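Side-chain contacts in alpha-1,2-mannosyltransferase (Ktr4), putative (Neosartorya fumigata, PDB 7BOP), which is a putative mannosyltransferase of the GT-A clan that binds guanosine-5'-diphosphate beside a manganese ion: residues A70-V75 against P182-Y187; E81-T86 against E112-R117. All coordinates share one frame; numbering follows the deposited sequence.

Contact 1 of 2, residues A70-V75 against P182-Y187; sequences ALISLV and PALKNY. With GDP (guanosine-5'-diphosphate), chain H.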
loop_
_atom_site.group_PDB
_atom_site.type_symbol
_atom_site.label_atom_id
_atom_site.label_comp_id
_atom_site.label_asym_id
_atom_site.label_seq_id
_atom_site.Cartn_x
_atom_site.Cartn_y
_atom_site.Cartn_z
ATOM N N ALA A 70 -7.010 -0.704 -13.115
ATOM C CA ALA A 70 -6.787 0.722 -13.216
ATOM C C ALA A 70 -5.676 1.177 -12.278
ATOM O O ALA A 70 -5.448 0.580 -11.225
ATOM C CB ALA A 70 -8.063 1.474 -12.892
ATOM N N LEU A 71 -4.997 2.239 -12.688
ATOM C CA LEU A 71 -4.155 3.028 -11.806
ATOM C C LEU A 71 -5.110 3.928 -11.045
ATOM O O LEU A 71 -5.971 4.565 -11.672
ATOM C CB LEU A 71 -3.176 3.873 -12.627
ATOM C CG LEU A 71 -2.239 3.057 -13.525
ATOM C CD1 LEU A 71 -1.573 3.930 -14.574
ATOM C CD2 LEU A 71 -1.206 2.300 -12.700
ATOM N N ILE A 72 -4.998 3.967 -9.712
ATOM C CA ILE A 72 -5.899 4.784 -8.887
ATOM C C ILE A 72 -5.124 5.673 -7.940
ATOM O O ILE A 72 -3.996 5.345 -7.531
ATOM C CB ILE A 72 -6.954 3.954 -8.108
ATOM C CG1 ILE A 72 -6.333 3.118 -6.977
ATOM C CG2 ILE A 72 -7.754 3.063 -9.062
ATOM C CD1 ILE A 72 -7.374 2.422 -6.122
ATOM N N SER A 73 -5.721 6.808 -7.595
ATOM C CA SER A 73 -5.067 7.743 -6.691
ATOM C C SER A 73 -6.091 8.595 -5.960
ATOM O O SER A 73 -6.916 9.251 -6.600
ATOM C CB SER A 73 -4.069 8.619 -7.448
ATOM O OG SER A 73 -3.323 9.447 -6.568
ATOM N N LEU A 74 -6.059 8.537 -4.626
ATOM C CA LEU A 74 -6.752 9.503 -3.778
ATOM C C LEU A 74 -5.829 10.693 -3.643
ATOM O O LEU A 74 -4.708 10.558 -3.156
ATOM C CB LEU A 74 -7.058 8.919 -2.399
ATOM C CG LEU A 74 -7.885 9.826 -1.471
ATOM C CD1 LEU A 74 -9.347 9.894 -1.903
ATOM C CD2 LEU A 74 -7.778 9.346 -0.029
ATOM N N VAL A 75 -6.281 11.859 -4.095
ATOM C CA VAL A 75 -5.400 13.015 -4.212
ATOM C C VAL A 75 -6.206 14.320 -4.174
ATOM O O VAL A 75 -7.393 14.348 -4.547
ATOM C CB VAL A 75 -4.510 12.893 -5.483
ATOM C CG1 VAL A 75 -5.339 12.818 -6.767
ATOM C CG2 VAL A 75 -3.491 14.013 -5.572
ATOM N N PRO A 182 -18.449 3.091 -6.660
ATOM C CA PRO A 182 -19.103 2.626 -7.909
ATOM C C PRO A 182 -18.210 2.590 -9.161
ATOM O O PRO A 182 -18.287 1.662 -9.951
ATOM C CB PRO A 182 -20.246 3.641 -8.099
ATOM C CG PRO A 182 -20.591 4.066 -6.713
ATOM C CD PRO A 182 -19.286 4.082 -5.948
ATOM N N ALA A 183 -17.402 3.622 -9.342
ATOM C CA ALA A 183 -16.366 3.682 -10.385
ATOM C C ALA A 183 -15.483 2.440 -10.551
ATOM O O ALA A 183 -15.019 2.169 -11.669
ATOM C CB ALA A 183 -15.495 4.909 -10.191
ATOM N N LEU A 184 -15.251 1.694 -9.467
ATOM C CA LEU A 184 -14.428 0.487 -9.523
ATOM C C LEU A 184 -15.209 -0.824 -9.610
ATOM O O LEU A 184 -14.603 -1.896 -9.604
ATOM C CB LEU A 184 -13.483 0.444 -8.310
ATOM C CG LEU A 184 -12.458 1.571 -8.229
ATOM C CD1 LEU A 184 -11.554 1.358 -7.014
ATOM C CD2 LEU A 184 -11.623 1.657 -9.500
ATOM N N LYS A 185 -16.534 -0.755 -9.727
ATOM C CA LYS A 185 -17.376 -1.958 -9.697
ATOM C C LYS A 185 -16.970 -3.023 -10.726
ATOM O O LYS A 185 -16.944 -4.212 -10.410
ATOM C CB LYS A 185 -18.850 -1.585 -9.898
ATOM C CG LYS A 185 -19.814 -2.724 -9.606
ATOM C CD LYS A 185 -21.209 -2.413 -10.120
ATOM C CE LYS A 185 -22.149 -3.599 -9.943
ATOM N NZ LYS A 185 -23.222 -3.587 -10.979
ATOM N N ASN A 186 -16.651 -2.608 -11.949
ATOM C CA ASN A 186 -16.267 -3.566 -12.995
ATOM C C ASN A 186 -14.763 -3.860 -13.088
ATOM O O ASN A 186 -14.327 -4.555 -14.000
ATOM C CB ASN A 186 -16.823 -3.105 -14.348
ATOM C CG ASN A 186 -18.345 -3.005 -14.338
ATOM O OD1 ASN A 186 -19.032 -3.862 -13.774
ATOM N ND2 ASN A 186 -18.873 -1.949 -14.942
ATOM N N TYR A 187 -13.986 -3.371 -12.119
ATOM C CA TYR A 187 -12.548 -3.612 -12.055
ATOM C C TYR A 187 -12.237 -4.681 -11.027
ATOM O O TYR A 187 -12.931 -4.792 -10.025
ATOM C CB TYR A 187 -11.833 -2.312 -11.692
ATOM C CG TYR A 187 -11.867 -1.307 -12.807
ATOM C CD1 TYR A 187 -12.945 -0.434 -12.967
ATOM C CD2 TYR A 187 -10.832 -1.241 -13.728
ATOM C CE1 TYR A 187 -12.976 0.488 -14.010
ATOM C CE2 TYR A 187 -10.850 -0.328 -14.771
ATOM C CZ TYR A 187 -11.925 0.529 -14.908
ATOM O OH TYR A 187 -11.918 1.426 -15.942
HETATM P PB GDP H . 1.390 10.047 4.063
HETATM O O1B GDP H . 2.252 11.173 4.557
HETATM O O2B GDP H . 1.829 9.460 2.710
HETATM O O3B GDP H . 1.035 8.989 5.090
HETATM O O3A GDP H . -0.014 10.828 3.812
HETATM P PA GDP H . -0.419 11.654 2.475
HETATM O O1A GDP H . -0.694 13.095 2.831
HETATM O O2A GDP H . 0.574 11.280 1.352
HETATM O "O5'" GDP H . -1.853 10.961 2.250
HETATM C "C5'" GDP H . -1.961 9.634 1.733
HETATM C "C4'" GDP H . -2.717 9.649 0.407
HETATM O "O4'" GDP H . -4.048 10.122 0.631
HETATM C "C3'" GDP H . -2.138 10.593 -0.638
HETATM O "O3'" GDP H . -2.421 10.029 -1.929
HETATM C "C2'" GDP H . -2.873 11.906 -0.417
HETATM O "O2'" GDP H . -2.960 12.682 -1.611
HETATM C "C1'" GDP H . -4.239 11.415 0.051
HETATM N N9 GDP H . -4.977 12.233 1.044
HETATM C C8 GDP H . -4.714 12.423 2.368
HETATM N N7 GDP H . -5.673 13.194 2.932
HETATM C C5 GDP H . -6.571 13.498 1.973
HETATM C C6 GDP H . -7.826 14.273 1.877
HETATM O O6 GDP H . -8.262 14.844 2.890
HETATM N N1 GDP H . -8.467 14.337 0.690
HETATM C C2 GDP H . -7.995 13.704 -0.415
HETATM N N2 GDP H . -8.661 13.794 -1.595
HETATM N N3 GDP H . -6.844 12.987 -0.397
HETATM C C4 GDP H . -6.117 12.851 0.740
#

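Contact 2 of 2, residues E81-T86 against E112-R117; sequences EDLIST and EEFKKR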
loop_
_atom_site.group_PDB
_atom_site.type_symbol
_atom_site.label_atom_id
_atom_site.label_comp_id
_atom_site.label_asym_id
_atom_site.label_seq_id
_atom_site.Cartn_x
_atom_site.Cartn_y
_atom_site.Cartn_z
ATOM N N GLU A 81 0.884 19.430 -8.801
ATOM C CA GLU A 81 2.261 19.425 -9.323
ATOM C C GLU A 81 3.033 18.155 -8.920
ATOM O O GLU A 81 3.739 17.568 -9.738
ATOM C CB GLU A 81 3.035 20.682 -8.897
ATOM C CG GLU A 81 2.527 21.988 -9.507
ATOM C CD GLU A 81 2.604 22.042 -11.028
ATOM O OE1 GLU A 81 1.869 22.865 -11.617
ATOM O OE2 GLU A 81 3.382 21.272 -11.648
ATOM N N ASP A 82 2.882 17.738 -7.669
ATOM C CA ASP A 82 3.522 16.502 -7.196
ATOM C C ASP A 82 2.917 15.260 -7.859
ATOM O O ASP A 82 3.644 14.308 -8.154
ATOM C CB ASP A 82 3.431 16.393 -5.674
ATOM C CG ASP A 82 4.341 17.389 -4.954
ATOM O OD1 ASP A 82 5.330 17.858 -5.539
ATOM O OD2 ASP A 82 4.075 17.683 -3.779
ATOM N N LEU A 83 1.604 15.268 -8.092
ATOM C CA LEU A 83 0.957 14.189 -8.846
ATOM C C LEU A 83 1.533 14.086 -10.261
ATOM O O LEU A 83 1.882 12.995 -10.722
ATOM C CB LEU A 83 -0.569 14.379 -8.894
ATOM C CG LEU A 83 -1.357 13.319 -9.683
ATOM C CD1 LEU A 83 -1.233 11.941 -9.043
ATOM C CD2 LEU A 83 -2.813 13.710 -9.796
ATOM N N ILE A 84 1.663 15.222 -10.941
ATOM C CA ILE A 84 2.229 15.250 -12.301
ATOM C C ILE A 84 3.653 14.644 -12.351
ATOM O O ILE A 84 3.948 13.865 -13.254
ATOM C CB ILE A 84 2.229 16.688 -12.906
ATOM C CG1 ILE A 84 0.798 17.239 -13.091
ATOM C CG2 ILE A 84 3.000 16.745 -14.223
ATOM C CD1 ILE A 84 -0.133 16.433 -13.963
ATOM N N SER A 85 4.524 14.989 -11.399
ATOM C CA SER A 85 5.857 14.372 -11.318
ATOM C C SER A 85 5.767 12.843 -11.247
ATOM O O SER A 85 6.482 12.131 -11.940
ATOM C CB SER A 85 6.615 14.872 -10.088
ATOM O OG SER A 85 6.877 16.251 -10.207
ATOM N N THR A 86 4.865 12.359 -10.410
ATOM C CA THR A 86 4.649 10.931 -10.259
ATOM C C THR A 86 4.134 10.267 -11.536
ATOM O O THR A 86 4.632 9.220 -11.936
ATOM C CB THR A 86 3.687 10.663 -9.099
ATOM O OG1 THR A 86 4.297 11.139 -7.889
ATOM C CG2 THR A 86 3.359 9.172 -8.998
ATOM N N GLU A 112 -10.911 22.097 -13.120
ATOM C CA GLU A 112 -10.659 21.933 -14.550
ATOM C C GLU A 112 -9.162 21.921 -14.866
ATOM O O GLU A 112 -8.736 21.194 -15.757
ATOM C CB GLU A 112 -11.385 23.013 -15.372
ATOM C CG GLU A 112 -12.904 22.910 -15.306
ATOM C CD GLU A 112 -13.430 21.564 -15.793
ATOM O OE1 GLU A 112 -12.981 21.101 -16.863
ATOM O OE2 GLU A 112 -14.280 20.962 -15.102
ATOM N N GLU A 113 -8.374 22.708 -14.135
ATOM C CA GLU A 113 -6.911 22.685 -14.270
ATOM C C GLU A 113 -6.337 21.280 -13.949
ATOM O O GLU A 113 -5.468 20.784 -14.665
ATOM C CB GLU A 113 -6.271 23.739 -13.357
ATOM C CG GLU A 113 -4.775 23.983 -13.579
ATOM C CD GLU A 113 -4.086 24.698 -12.411
ATOM O OE1 GLU A 113 -2.843 24.815 -12.435
ATOM O OE2 GLU A 113 -4.766 25.144 -11.455
ATOM N N PHE A 114 -6.829 20.661 -12.877
ATOM C CA PHE A 114 -6.419 19.300 -12.494
ATOM C C PHE A 114 -6.696 18.309 -13.630
ATOM O O PHE A 114 -5.824 17.524 -14.004
ATOM C CB PHE A 114 -7.145 18.854 -11.213
ATOM C CG PHE A 114 -6.712 17.496 -10.706
ATOM C CD1 PHE A 114 -7.253 16.324 -11.239
ATOM C CD2 PHE A 114 -5.767 17.390 -9.684
ATOM C CE1 PHE A 114 -6.855 15.076 -10.771
ATOM C CE2 PHE A 114 -5.365 16.146 -9.219
ATOM C CZ PHE A 114 -5.909 14.993 -9.759
ATOM N N LYS A 115 -7.906 18.362 -14.181
ATOM C CA LYS A 115 -8.293 17.448 -15.255
ATOM C C LYS A 115 -7.437 17.625 -16.507
ATOM O O LYS A 115 -7.016 16.638 -17.107
ATOM C CB LYS A 115 -9.770 17.607 -15.612
ATOM C CG LYS A 115 -10.713 17.203 -14.501
ATOM C CD LYS A 115 -12.138 17.616 -14.806
ATOM C CE LYS A 115 -13.028 17.351 -13.613
ATOM N NZ LYS A 115 -14.438 17.691 -13.921
ATOM N N LYS A 116 -7.179 18.873 -16.891
ATOM C CA LYS A 116 -6.402 19.161 -18.101
ATOM C C LYS A 116 -4.941 18.726 -17.953
ATOM O O LYS A 116 -4.386 18.083 -18.841
ATOM C CB LYS A 116 -6.478 20.659 -18.450
ATOM C CG LYS A 116 -5.513 21.130 -19.537
ATOM C CD LYS A 116 -5.673 22.619 -19.837
ATOM C CE LYS A 116 -6.855 22.903 -20.756
ATOM N NZ LYS A 116 -6.658 22.369 -22.137
ATOM N N ARG A 117 -4.329 19.099 -16.834
ATOM C CA ARG A 117 -2.924 18.801 -16.587
ATOM C C ARG A 117 -2.660 17.289 -16.469
ATOM O O ARG A 117 -1.672 16.802 -16.996
ATOM C CB ARG A 117 -2.444 19.521 -15.328
ATOM C CG ARG A 117 -2.404 21.042 -15.443
ATOM C CD ARG A 117 -1.276 21.525 -16.322
ATOM N NE ARG A 117 0.004 20.897 -15.998
ATOM C CZ ARG A 117 0.752 21.169 -14.928
ATOM N NH1 ARG A 117 0.372 22.067 -14.015
ATOM N NH2 ARG A 117 1.897 20.517 -14.764
#

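Contact 1 of 2, residues A70-V75 against P182-Y187
Ala70 and Tyr187 bring the two backbones to 7.3 Å between their CA atoms, where strand 69-74 of the GT-A, Rossmann-like sheet passes the type I beta turn running from Leu184 to Tyr187. That turn, closed by Tyr187 N to Leu184 O, continues from the 3-10 segment 182-184, sharing Leu184 with it, and delivers the chain to strand 189-192, which runs parallel to strand 69-74 and pairs with it. Arg292 secures the turn through the carbonyls of Leu184 and Tyr187. Across the contact the touching is apolar and sparse. Ala70 CB lies 3.8 Å from CE2 of Tyr187; this small methyl fits between the ring, which it meets obliquely, and Ile103. Tyrosine combines a carbon ring for Ala70 with a hydroxyl that here bonds a glycerol, probably from the crystallisation liquor. Two residues along the strand, Ile72 turns its CG2 branch to Leu184 CD2 at 4.1 Å, the two side chains crossing at a slant. With chi1 70°, CG1 of Ile72 sits between the backbone N and the carbonyl carbon, which puts CG2 beside the N on the side nearer the turn. The branched, water-shunning pair suits a buried layer that Phe178 and Ile103 extend. At the other end the strand meets guanosine-5'-diphosphate: Leu74 lays its CG 3.5 Å from the base atom N3, and its backbone O accepts a hydrogen bond from the ribose O3' at 2.6 Å.

Contact 2 of 2, residues E81-T86 against E112-R117
Arg117 and Glu81 form a salt bridge between two nearly parallel helices of the GT-A fold, NH1 of Arg117 donating to OE1 of Glu81 at 2.9 Å. The bond is almost straight, 170° at the hydrogen, and OE1 lies in the guanidinium plane; the nitrogen meets it from above the carboxylate plane, the two flat groups being 36° apart. Glu81 OE2 stands farther off, 3.5 Å from Arg117 NH2. A long, flexible arginine suits the outer margin of this interface: bends at chi2 and chi3 curl its chain round to the carboxylate of Glu81. Glu81 is bent at chi2 as well, which brings its carboxylate nearer the opposing helix, and Glu113 may add some negative potential there. Beneath the ion pair, Ile84 covers one face of the guanidinium with CG1, 3.8 Å from Arg117 NH2. Its CD1 reaches farther, to the backbone O of Arg117, so one beta-branched side chain packs against both ends of the arginine. Deeper still the contact is wholly apolar. Phe114 has CG anti to its backbone nitrogen (chi1 -176°), and this carries the ring tip across to Leu83, the two side chains crossing at about a right angle. A phenylalanine suits this aromatic cluster, where it stacks on Phe110 and meets Phe104 edge-to-face while still reaching Leu83; Leu80 also packs on it. Leu83 CD2 meets the ring obliquely, 3.4 Å from Phe114 CZ.

Strand 69-74 and helix 80-98 are consecutive elements, so contact 1 and contact 2 share one strand-to-helix passage and have centres about 17 Å apart. They meet at Val75, just past the strand's end: its CG1 lies 3.7 Å from Phe114 CZ and 4.0 Å from Leu83 CD2, joining the sheet to the helix pair. The same residue faces the nucleotide, for Val75 O accepts a weak hydrogen bond from N2 of guanosine-5'-diphosphate. The side chain of Leu83 comes within about 7 Å of this ligand and about 11 Å of manganese, whereas the side chain of Ile72 is about 14 Å from the metal. Contact 2 thus lies one layer behind the pocket, with Val75 between, while contact 1 packs the strand's earlier half.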